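Local coordinates for protein transcriptional regulators (LACI-FAMILY TRANSCRIPTIONAL REGULATORY PROTEIN) (Corynebacterium glutamicum, PDB 3GYB) that probably binds specific DNA sites to regulate transcription, its LacI-type sensor domain resembling periplasmic sugar-binding proteins and also carrying a magnesium ion, at residues L7-I12 / T54-M59; I12-N17 / D42-Q47; P81-G86 / A239-S244. One frame throughout, in Å; residues are numbered along the deposited sequence.

Interaction 1 of 3, residues L7-I12 / T54-M59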
loop_
_atom_site.group_PDB
_atom_site.type_symbol
_atom_site.label_atom_id
_atom_site.label_comp_id
_atom_site.label_asym_id
_atom_site.label_seq_id
_atom_site.Cartn_x
_atom_site.Cartn_y
_atom_site.Cartn_z
ATOM N N LEU A 7 -9.572 16.875 -16.133
ATOM C CA LEU A 7 -9.408 16.158 -14.887
ATOM C C LEU A 7 -10.234 14.881 -14.859
ATOM O O LEU A 7 -11.385 14.863 -15.296
ATOM C CB LEU A 7 -9.820 17.059 -13.727
ATOM C CG LEU A 7 -8.850 18.154 -13.281
ATOM C CD1 LEU A 7 -9.554 19.101 -12.306
ATOM C CD2 LEU A 7 -7.623 17.514 -12.637
ATOM N N ILE A 8 -9.626 13.808 -14.365
ATOM C CA ILE A 8 -10.307 12.529 -14.241
ATOM C C ILE A 8 -10.206 12.138 -12.776
ATOM O O ILE A 8 -9.106 12.050 -12.231
ATOM C CB ILE A 8 -9.635 11.429 -15.100
ATOM C CG1 ILE A 8 -9.710 11.796 -16.584
ATOM C CG2 ILE A 8 -10.308 10.084 -14.844
ATOM C CD1 ILE A 8 -11.125 11.893 -17.128
ATOM N N ALA A 9 -11.352 11.931 -12.138
ATOM C CA ALA A 9 -11.384 11.539 -10.735
ATOM C C ALA A 9 -11.339 10.018 -10.663
ATOM O O ALA A 9 -12.039 9.336 -11.408
ATOM C CB ALA A 9 -12.658 12.060 -10.073
ATOM N N VAL A 10 -10.509 9.489 -9.773
ATOM C CA VAL A 10 -10.395 8.050 -9.613
ATOM C C VAL A 10 -10.796 7.696 -8.186
ATOM O O VAL A 10 -10.166 8.146 -7.227
ATOM C CB VAL A 10 -8.950 7.578 -9.883
ATOM C CG1 VAL A 10 -8.871 6.061 -9.775
ATOM C CG2 VAL A 10 -8.509 8.034 -11.271
ATOM N N LEU A 11 -11.849 6.896 -8.045
ATOM C CA LEU A 11 -12.328 6.508 -6.724
ATOM C C LEU A 11 -11.881 5.120 -6.289
ATOM O O LEU A 11 -12.127 4.133 -6.983
ATOM C CB LEU A 11 -13.861 6.579 -6.677
ATOM C CG LEU A 11 -14.505 7.961 -6.537
ATOM C CD1 LEU A 11 -14.161 8.846 -7.730
ATOM C CD2 LEU A 11 -16.007 7.787 -6.421
ATOM N N ILE A 12 -11.213 5.047 -5.141
ATOM C CA ILE A 12 -10.774 3.764 -4.602
ATOM C C ILE A 12 -11.284 3.692 -3.172
ATOM O O ILE A 12 -11.709 4.703 -2.613
ATOM C CB ILE A 12 -9.241 3.621 -4.596
ATOM C CG1 ILE A 12 -8.623 4.708 -3.718
ATOM C CG2 ILE A 12 -8.711 3.689 -6.025
ATOM C CD1 ILE A 12 -7.155 4.470 -3.406
ATOM N N THR A 54 -19.908 12.731 -4.709
ATOM C CA THR A 54 -20.100 14.166 -4.553
ATOM C C THR A 54 -18.731 14.834 -4.421
ATOM O O THR A 54 -18.526 15.950 -4.894
ATOM C CB THR A 54 -20.952 14.488 -3.314
ATOM O OG1 THR A 54 -20.269 14.050 -2.134
ATOM C CG2 THR A 54 -22.294 13.785 -3.404
ATOM N N SER A 55 -17.793 14.140 -3.783
ATOM C CA SER A 55 -16.444 14.672 -3.620
ATOM C C SER A 55 -15.785 14.774 -4.994
ATOM O O SER A 55 -15.148 15.775 -5.315
ATOM C CB SER A 55 -15.610 13.761 -2.714
ATOM O OG SER A 55 -16.139 13.713 -1.398
ATOM N N ALA A 56 -15.942 13.734 -5.806
ATOM C CA ALA A 56 -15.359 13.729 -7.141
ATOM C C ALA A 56 -15.931 14.866 -7.981
ATOM O O ALA A 56 -15.200 15.575 -8.673
ATOM C CB ALA A 56 -15.626 12.396 -7.825
ATOM N N LEU A 57 -17.244 15.040 -7.911
ATOM C CA LEU A 57 -17.916 16.083 -8.675
ATOM C C LEU A 57 -17.429 17.490 -8.334
ATOM O O LEU A 57 -17.458 18.378 -9.186
ATOM C CB LEU A 57 -19.428 16.002 -8.444
ATOM C CG LEU A 57 -20.108 14.726 -8.941
ATOM C CD1 LEU A 57 -21.557 14.686 -8.474
ATOM C CD2 LEU A 57 -20.028 14.674 -10.463
ATOM N N SER A 58 -16.971 17.689 -7.101
ATOM C CA SER A 58 -16.511 19.003 -6.667
ATOM C C SER A 58 -15.337 19.540 -7.472
ATOM O O SER A 58 -15.124 20.753 -7.521
ATOM C CB SER A 58 -16.147 18.994 -5.175
ATOM O OG SER A 58 -15.000 18.205 -4.909
HETATM N N MSE A 59 -14.577 18.653 -8.113
HETATM C CA MSE A 59 -13.434 19.091 -8.904
HETATM C C MSE A 59 -13.852 19.307 -10.359
HETATM O O MSE A 59 -13.043 19.710 -11.195
HETATM C CB MSE A 59 -12.286 18.061 -8.825
HETATM C CG MSE A 59 -12.471 16.809 -9.669
HETATM SE SE MSE A 59 -10.920 15.602 -9.679
HETATM C CE MSE A 59 -9.850 16.410 -10.932
#
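Ala9 on strand 7-12 and Ala56 on helix 52-57 face each other methyl to methyl, CB of Ala9 lying 3.7 Å from CB of Ala56. Two such small bumps let the helix settle close on the sheet: the CA atoms of this pair are 5.8 Å apart. Larger groups pack at both ends of the alanine pair. At one end Leu11 sends its CD1 branch back to the helix, 3.8 Å from CB of Ala56. At the other, Met59, built as selenomethionine, has CG between the backbone N and the carbonyl carbon (chi1 77°), which helps bring SE over the strand, 4.0 Å from CB of Ala9. Met59 also packs on Met59 of the second subunit, and Leu7 on Ser58 of that subunit, placing this end at the dimer interface. A helix laid on a parallel sheet in this way is characteristic of the Rossmann-like subdomains of LacI and periplasmic-binding-protein folds. With only buried apolar groups meeting, the contact depends on matching shapes and exclusion of water, and the long, unbranched methionine side chain, here with selenium, can bend to follow the two small alanine methyls.

Interaction 2 of 3, residues I12-N17 / D42-Q47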
loop_
_atom_site.group_PDB
_atom_site.type_symbol
_atom_site.label_atom_id
_atom_site.label_comp_id
_atom_site.label_asym_id
_atom_site.label_seq_id
_atom_site.Cartn_x
_atom_site.Cartn_y
_atom_site.Cartn_z
ATOM N N ILE A 12 -11.213 5.047 -5.141
ATOM C CA ILE A 12 -10.774 3.764 -4.602
ATOM C C ILE A 12 -11.284 3.692 -3.172
ATOM O O ILE A 12 -11.709 4.703 -2.613
ATOM C CB ILE A 12 -9.241 3.621 -4.596
ATOM C CG1 ILE A 12 -8.623 4.708 -3.718
ATOM C CG2 ILE A 12 -8.711 3.689 -6.025
ATOM C CD1 ILE A 12 -7.155 4.470 -3.406
ATOM N N ASP A 13 -11.248 2.510 -2.573
ATOM C CA ASP A 13 -11.748 2.373 -1.214
ATOM C C ASP A 13 -10.781 2.692 -0.092
ATOM O O ASP A 13 -11.097 3.481 0.795
ATOM C CB ASP A 13 -12.268 0.954 -0.966
ATOM C CG ASP A 13 -13.598 0.697 -1.623
ATOM O OD1 ASP A 13 -14.509 1.529 -1.448
ATOM O OD2 ASP A 13 -13.730 -0.338 -2.305
ATOM N N ASP A 14 -9.600 2.090 -0.145
ATOM C CA ASP A 14 -8.645 2.227 0.948
ATOM C C ASP A 14 -7.188 2.224 0.478
ATOM O O ASP A 14 -6.759 1.311 -0.215
ATOM C CB ASP A 14 -8.927 1.051 1.889
ATOM C CG ASP A 14 -8.082 1.051 3.136
ATOM O OD1 ASP A 14 -7.189 1.905 3.277
ATOM O OD2 ASP A 14 -8.330 0.163 3.979
ATOM N N TYR A 15 -6.431 3.248 0.861
ATOM C CA TYR A 15 -5.025 3.335 0.476
ATOM C C TYR A 15 -4.207 2.177 1.054
ATOM O O TYR A 15 -3.124 1.868 0.552
ATOM C CB TYR A 15 -4.430 4.671 0.941
ATOM C CG TYR A 15 -4.778 5.833 0.038
ATOM C CD1 TYR A 15 -4.250 5.912 -1.251
ATOM C CD2 TYR A 15 -5.647 6.838 0.458
ATOM C CE1 TYR A 15 -4.582 6.961 -2.103
ATOM C CE2 TYR A 15 -5.990 7.896 -0.392
ATOM C CZ TYR A 15 -5.450 7.945 -1.670
ATOM O OH TYR A 15 -5.780 8.971 -2.523
ATOM N N SER A 16 -4.732 1.545 2.102
ATOM C CA SER A 16 -4.054 0.428 2.762
ATOM C C SER A 16 -4.070 -0.870 1.954
ATOM O O SER A 16 -3.323 -1.805 2.258
ATOM C CB SER A 16 -4.673 0.176 4.142
ATOM O OG SER A 16 -4.468 1.283 5.005
ATOM N N ASN A 17 -4.927 -0.931 0.938
ATOM C CA ASN A 17 -5.024 -2.106 0.070
ATOM C C ASN A 17 -4.490 -1.667 -1.293
ATOM O O ASN A 17 -5.208 -1.050 -2.076
ATOM C CB ASN A 17 -6.486 -2.560 -0.043
ATOM C CG ASN A 17 -6.651 -3.777 -0.936
ATOM O OD1 ASN A 17 -5.667 -4.367 -1.385
ATOM N ND2 ASN A 17 -7.898 -4.157 -1.200
ATOM N N ASP A 42 -10.895 8.619 -1.962
ATOM C CA ASP A 42 -11.043 7.323 -1.313
ATOM C C ASP A 42 -12.385 7.273 -0.583
ATOM O O ASP A 42 -13.167 8.223 -0.650
ATOM C CB ASP A 42 -9.863 7.053 -0.363
ATOM C CG ASP A 42 -10.024 7.714 0.991
ATOM O OD1 ASP A 42 -10.765 8.714 1.093
ATOM O OD2 ASP A 42 -9.387 7.232 1.957
ATOM N N SER A 43 -12.671 6.170 0.097
ATOM C CA SER A 43 -13.946 6.059 0.797
ATOM C C SER A 43 -13.828 6.222 2.309
ATOM O O SER A 43 -14.831 6.150 3.021
ATOM C CB SER A 43 -14.598 4.708 0.489
ATOM O OG SER A 43 -13.883 3.654 1.111
ATOM N N LEU A 44 -12.616 6.451 2.801
ATOM C CA LEU A 44 -12.412 6.585 4.239
ATOM C C LEU A 44 -11.944 7.956 4.714
ATOM O O LEU A 44 -12.187 8.330 5.864
ATOM C CB LEU A 44 -11.404 5.536 4.718
ATOM C CG LEU A 44 -11.733 4.064 4.472
ATOM C CD1 LEU A 44 -10.547 3.201 4.879
ATOM C CD2 LEU A 44 -12.972 3.679 5.261
ATOM N N THR A 45 -11.291 8.715 3.843
ATOM C CA THR A 45 -10.771 10.013 4.255
ATOM C C THR A 45 -11.151 11.240 3.432
ATOM O O THR A 45 -11.088 12.359 3.935
ATOM C CB THR A 45 -9.235 9.975 4.330
ATOM O OG1 THR A 45 -8.700 9.688 3.028
ATOM C CG2 THR A 45 -8.777 8.902 5.313
ATOM N N SER A 46 -11.540 11.049 2.178
ATOM C CA SER A 46 -11.886 12.188 1.334
ATOM C C SER A 46 -13.092 12.995 1.795
ATOM O O SER A 46 -13.229 14.161 1.432
ATOM C CB SER A 46 -12.102 11.733 -0.111
ATOM O OG SER A 46 -10.867 11.393 -0.720
ATOM N N GLN A 47 -13.970 12.378 2.577
ATOM C CA GLN A 47 -15.146 13.080 3.079
ATOM C C GLN A 47 -15.561 12.543 4.441
ATOM O O GLN A 47 -15.086 11.496 4.877
ATOM C CB GLN A 47 -16.312 12.971 2.088
ATOM C CG GLN A 47 -16.693 11.555 1.670
ATOM C CD GLN A 47 -15.663 10.915 0.759
ATOM O OE1 GLN A 47 -15.232 11.518 -0.220
ATOM N NE2 GLN A 47 -15.270 9.682 1.075
HETATM O O HOH W 1 -7.819 5.085 2.679
#
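Ser43 grips the carbonyl of Asp13 twice: its OG donates to Asp13 O over 2.8 Å and its backbone N to the same oxygen over 3.2 Å, the two reaching it from opposite faces of the carbonyl plane. A short hydroxyl suits the place, because OG, held between the backbone N and the carbonyl carbon (chi1 70°), turns back to the acceptor served by its own N-H. Beside this pair, Ile12 O receives a CA-H...O contact from Asp42 CA at 3.0 Å. Asp42 organises its own loop. Its OD1 accepts from the backbone N of Thr45 and, at 2.7 Å, from that of Ser46, an Asx motif; its OD2 takes OG1 of Thr45 and a water at 2.8 Å. That water accepts from Tyr15 N at 2.9 Å, bridging the loops. Asp42 N donates to Ser46 OG, and Gln47 NE2 to Asp42 O almost straight (179°). On the other loop, Asp14 OD1 accepts from Ser16 N, closing an Asx turn, and Asp13 OD2 from Asp69 N. Tyr15 meets Phe20 of the second subunit edge-to-face. Both loops follow neighbouring parallel strands, 7-12 and 37-41, and lead to helices 21-31 and 52-57, at the C-terminal strand ends where Rossmann-like folds place their clefts; the Asp13 side chain is about 10 Å from that of the magnesium ligand Asp212, near that site but not part of it.

Interaction 3 of 3, residues P81-G86 / A239-S244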
loop_
_atom_site.group_PDB
_atom_site.type_symbol
_atom_site.label_atom_id
_atom_site.label_comp_id
_atom_site.label_asym_id
_atom_site.label_seq_id
_atom_site.Cartn_x
_atom_site.Cartn_y
_atom_site.Cartn_z
ATOM N N PRO A 81 -19.240 11.287 -17.736
ATOM C CA PRO A 81 -19.043 9.902 -18.176
ATOM C C PRO A 81 -18.198 9.159 -17.146
ATOM O O PRO A 81 -17.256 9.728 -16.591
ATOM C CB PRO A 81 -18.307 10.062 -19.503
ATOM C CG PRO A 81 -18.818 11.382 -20.014
ATOM C CD PRO A 81 -18.795 12.238 -18.769
ATOM N N PHE A 82 -18.537 7.901 -16.893
ATOM C CA PHE A 82 -17.782 7.107 -15.932
ATOM C C PHE A 82 -17.645 5.651 -16.352
ATOM O O PHE A 82 -18.422 5.138 -17.161
ATOM C CB PHE A 82 -18.437 7.161 -14.546
ATOM C CG PHE A 82 -19.759 6.452 -14.469
ATOM C CD1 PHE A 82 -20.925 7.073 -14.903
ATOM C CD2 PHE A 82 -19.833 5.146 -13.991
ATOM C CE1 PHE A 82 -22.147 6.404 -14.863
ATOM C CE2 PHE A 82 -21.049 4.468 -13.948
ATOM C CZ PHE A 82 -22.209 5.100 -14.386
ATOM N N VAL A 83 -16.641 4.995 -15.782
ATOM C CA VAL A 83 -16.375 3.592 -16.042
ATOM C C VAL A 83 -16.065 2.955 -14.705
ATOM O O VAL A 83 -15.328 3.526 -13.900
ATOM C CB VAL A 83 -15.152 3.396 -16.970
ATOM C CG1 VAL A 83 -14.761 1.923 -17.012
ATOM C CG2 VAL A 83 -15.479 3.884 -18.374
ATOM N N ILE A 84 -16.652 1.790 -14.459
ATOM C CA ILE A 84 -16.405 1.064 -13.223
ATOM C C ILE A 84 -15.235 0.135 -13.536
ATOM O O ILE A 84 -15.288 -0.642 -14.490
ATOM C CB ILE A 84 -17.653 0.254 -12.805
ATOM C CG1 ILE A 84 -18.819 1.213 -12.545
ATOM C CG2 ILE A 84 -17.359 -0.560 -11.551
ATOM C CD1 ILE A 84 -20.148 0.522 -12.332
ATOM N N ALA A 85 -14.173 0.226 -12.738
ATOM C CA ALA A 85 -12.980 -0.582 -12.963
ATOM C C ALA A 85 -12.593 -1.464 -11.783
ATOM O O ALA A 85 -12.624 -1.032 -10.632
ATOM C CB ALA A 85 -11.811 0.325 -13.321
ATOM N N GLY A 86 -12.225 -2.706 -12.081
ATOM C CA GLY A 86 -11.810 -3.620 -11.032
ATOM C C GLY A 86 -12.944 -4.437 -10.457
ATOM O O GLY A 86 -12.717 -5.488 -9.857
ATOM N N ALA A 239 -9.427 2.863 -19.302
ATOM C CA ALA A 239 -9.034 4.164 -19.824
ATOM C C ALA A 239 -9.546 4.298 -21.258
ATOM O O ALA A 239 -10.116 5.326 -21.627
ATOM C CB ALA A 239 -7.510 4.314 -19.784
ATOM N N LEU A 240 -9.347 3.260 -22.063
ATOM C CA LEU A 240 -9.820 3.299 -23.444
ATOM C C LEU A 240 -11.336 3.445 -23.487
ATOM O O LEU A 240 -11.869 4.196 -24.304
ATOM C CB LEU A 240 -9.418 2.029 -24.197
ATOM C CG LEU A 240 -7.938 1.827 -24.516
ATOM C CD1 LEU A 240 -7.761 0.520 -25.277
ATOM C CD2 LEU A 240 -7.429 3.005 -25.339
ATOM N N LEU A 241 -12.034 2.728 -22.612
ATOM C CA LEU A 241 -13.495 2.792 -22.586
ATOM C C LEU A 241 -13.985 4.191 -22.223
ATOM O O LEU A 241 -14.904 4.719 -22.850
ATOM C CB LEU A 241 -14.064 1.767 -21.595
ATOM C CG LEU A 241 -15.593 1.653 -21.529
ATOM C CD1 LEU A 241 -16.127 1.205 -22.880
ATOM C CD2 LEU A 241 -16.006 0.661 -20.444
ATOM N N LEU A 242 -13.376 4.797 -21.208
ATOM C CA LEU A 242 -13.772 6.137 -20.804
ATOM C C LEU A 242 -13.509 7.127 -21.936
ATOM O O LEU A 242 -14.338 7.990 -22.212
ATOM C CB LEU A 242 -13.007 6.569 -19.553
ATOM C CG LEU A 242 -13.386 7.941 -18.987
ATOM C CD1 LEU A 242 -14.854 7.948 -18.583
ATOM C CD2 LEU A 242 -12.512 8.253 -17.792
ATOM N N LEU A 243 -12.352 6.998 -22.584
ATOM C CA LEU A 243 -12.003 7.885 -23.688
ATOM C C LEU A 243 -13.036 7.799 -24.805
ATOM O O LEU A 243 -13.352 8.806 -25.442
ATOM C CB LEU A 243 -10.619 7.540 -24.245
ATOM C CG LEU A 243 -9.400 7.953 -23.418
ATOM C CD1 LEU A 243 -8.147 7.375 -24.050
ATOM C CD2 LEU A 243 -9.310 9.475 -23.346
ATOM N N SER A 244 -13.565 6.602 -25.038
ATOM C CA SER A 244 -14.559 6.419 -26.098
ATOM C C SER A 244 -15.841 7.170 -25.761
ATOM O O SER A 244 -16.584 7.568 -26.660
ATOM C CB SER A 244 -14.850 4.931 -26.324
ATOM O OG SER A 244 -15.630 4.387 -25.273
#
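Strand 82-85 and helix 239-244 run nearly antiparallel, their axes 8.0 Å apart at closest approach and 165° between their N-to-C directions, with Val83 and Leu242 nearest across the gap at 6.0 Å between CA atoms. Val83 is the strand residue that makes most of the contact. Its CG2 presses onto the helix backbone itself, 3.6 Å from Leu242 N, and lies 3.8 Å from Leu242 CB; CG1 meets CD2 of Leu241 at 3.9 Å. With CG1 anti to the backbone N (chi1 170°) and CG2 beside it, the valine fork offers one branch to Leu241 alone and the other to both leucines. A beta-branched residue suits this place, being at home in a strand and short enough to let the helix lie close. Leu241 approaches obliquely, so that CG as well as CD2 touches the fork. Leu242 reaches further back along the strand, where its CD1 settles 3.6 Å from Pro81 O and 4.2 Å from Pro81 CB, over the residue just before the strand. Ile65 of the adjoining strand 63-67 also touches Val83 and Leu242, while helix 21-31 packs against Ala239 and Leu243. In this LacI-type, periplasmic-binding-protein-like fold, helix 231-246 comes from late in the chain yet covers a strand from early in the sequence, bringing a late helix onto the sheet of the first, Rossmann-like subdomain. Between helix and sheet, aliphatic packing and burial of apolar surface do the work, while the sheet's own backbone hydrogen bonds hold the strands.

Interactions 1 and 3 are buried, essentially apolar contacts of helix and sheet, whereas interaction 2 is a partly exposed meeting of two loops, rich in hydrogen bonds, one of its links passing through a water. The first two share Ile12 and are joined by Ser55 OG and Gln47 OE1, 2.7 Å apart in a probable hydrogen bond; both also touch the second subunit, as interaction 3 does not. Strand 7-12 links interactions 1 and 3 through its two faces: Ala9 points to helix 52-57, while Ile8 points away from it and packs its CD1 on Leu242 CD2 at 4.0 Å. Polar chemistry thus gathers at the strand ends and aliphatic packing along the sheet.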